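Local coordinates for protein carbonic anhydrase (Neosartorya fumigata, PDB 6LAC) that probably catalyses the reversible hydration of carbon dioxide to hydrogencarbonate, using one zinc ion per subunit, at residues 70-75 / 149-154. The protein carries 1 engineered substitution. Numbering follows the deposited sequence.
Sequences ATLGYA and SAEAAE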
# COMPACT_ATOMS: atom_id res chain seq x y z
N ALA A 70 -11.34 1.91 -6.79
CA ALA A 70 -11.11 0.58 -7.41
C ALA A 70 -10.66 -0.44 -6.35
O ALA A 70 -10.90 -1.64 -6.52
CB ALA A 70 -10.10 0.64 -8.54
N THR A 71 -9.85 -0.01 -5.38
CA THR A 71 -9.33 -0.94 -4.36
C THR A 71 -10.51 -1.41 -3.50
O THR A 71 -10.67 -2.62 -3.26
CB THR A 71 -8.21 -0.29 -3.55
OG1 THR A 71 -7.19 0.10 -4.46
CG2 THR A 71 -7.65 -1.28 -2.56
N LEU A 72 -11.31 -0.46 -3.07
CA LEU A 72 -12.51 -0.78 -2.28
C LEU A 72 -13.43 -1.67 -3.12
O LEU A 72 -13.94 -2.74 -2.62
CB LEU A 72 -13.19 0.50 -1.81
CG LEU A 72 -14.47 0.29 -1.00
CD1 LEU A 72 -14.12 -0.36 0.34
CD2 LEU A 72 -15.23 1.59 -0.79
N GLY A 73 -13.66 -1.31 -4.39
CA GLY A 73 -14.55 -2.08 -5.28
C GLY A 73 -14.04 -3.49 -5.50
O GLY A 73 -14.81 -4.44 -5.41
N TYR A 74 -12.76 -3.68 -5.74
CA TYR A 74 -12.21 -5.03 -5.92
C TYR A 74 -12.40 -5.86 -4.63
O TYR A 74 -12.80 -7.03 -4.63
CB TYR A 74 -10.73 -4.96 -6.30
CG TYR A 74 -10.08 -6.28 -6.56
CD1 TYR A 74 -10.30 -6.96 -7.76
CD2 TYR A 74 -9.23 -6.88 -5.65
CE1 TYR A 74 -9.67 -8.16 -8.03
CE2 TYR A 74 -8.61 -8.08 -5.89
CZ TYR A 74 -8.80 -8.70 -7.11
OH TYR A 74 -8.18 -9.88 -7.25
N ALA A 75 -12.05 -5.25 -3.50
CA ALA A 75 -12.21 -5.91 -2.19
C ALA A 75 -13.65 -6.39 -1.97
O ALA A 75 -13.83 -7.57 -1.59
CB ALA A 75 -11.76 -4.97 -1.11
N SER A 149 -19.29 6.31 2.22
CA SER A 149 -19.19 5.99 0.79
C SER A 149 -20.41 5.17 0.34
O SER A 149 -20.92 4.34 1.12
CB SER A 149 -17.90 5.29 0.48
OG SER A 149 -17.91 3.94 0.96
N ALA A 150 -20.88 5.35 -0.89
CA ALA A 150 -22.09 4.68 -1.38
C ALA A 150 -21.91 3.16 -1.30
O ALA A 150 -22.83 2.45 -0.86
CB ALA A 150 -22.44 5.11 -2.78
N GLU A 151 -20.74 2.67 -1.67
CA GLU A 151 -20.47 1.22 -1.76
C GLU A 151 -20.47 0.66 -0.33
O GLU A 151 -21.09 -0.41 -0.08
CB GLU A 151 -19.12 0.96 -2.44
CG GLU A 151 -18.94 1.73 -3.75
CD GLU A 151 -18.12 3.01 -3.65
OE1 GLU A 151 -17.31 3.26 -4.57
OE2 GLU A 151 -18.31 3.78 -2.68
N ALA A 152 -19.87 1.37 0.60
CA ALA A 152 -19.83 0.85 1.99
C ALA A 152 -21.23 0.99 2.59
O ALA A 152 -21.64 0.08 3.35
CB ALA A 152 -18.79 1.57 2.81
N ALA A 153 -21.94 2.09 2.36
CA ALA A 153 -23.25 2.31 3.03
C ALA A 153 -24.21 1.20 2.64
O ALA A 153 -24.97 0.73 3.51
CB ALA A 153 -23.84 3.66 2.68
N GLU A 154 -24.23 0.82 1.38
CA GLU A 154 -25.10 -0.28 0.91
C GLU A 154 -24.71 -1.56 1.66
O GLU A 154 -25.64 -2.25 2.17
CB GLU A 154 -24.96 -0.44 -0.60
CG GLU A 154 -25.95 -1.44 -1.15
CD GLU A 154 -25.56 -2.25 -2.38
OE1 GLU A 154 -24.42 -2.12 -2.86
OE2 GLU A 154 -26.41 -3.08 -2.82
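Ser-149 OG, which Leu-72 approaches with a methyl group, is held by two polar partners: it accepts from Ala-152 N at 3.3 Å, with an N-H...O angle of 148°, and also bonds to Leu-146 O. The first bond makes Ser-149 the N-cap of helix 150-157. The second ties this cap back to the end of helix 127-148, so the hydroxyl sits at the junction of two successive helices. Its position follows from chi1 of 73°, which places OG between the backbone N and the carbonyl carbon, turned to the amide of Ala-152.

In this beta-class carbonic anhydrase, with its mixed sheet flanked by helices, the contact sets helix 66-77 beside the start of helix 150-157, away from the zinc site. The join is slight, burying 101 Å² over both segments, and more than half of that comes from Leu-72. With CG anti to the backbone N (chi1 179°), Leu-72 extends from its helix and reaches across with CD2, which stops 4.0 Å from Ser-149 OG, a van der Waals approach. On the helix 66-77 side facing the second subunit, Ala-70 packs on Trp-107, and Tyr-74 on Ile-94, of that subunit.

Glu-151, in the first turn of the capped helix, turns its chain about the CB-CG bond, to a torsion off the usual staggered values, bringing the carboxylate round to the leucine. Closeness to the helix N-terminus would probably favour its negative charge. The methyl lies over the carboxylate's face rather than at its edge: Leu-72 CD2 is 4.3 Å from Glu-151 CD, nearly along the plane normal, and 4.2 Å from Glu-151 OE2.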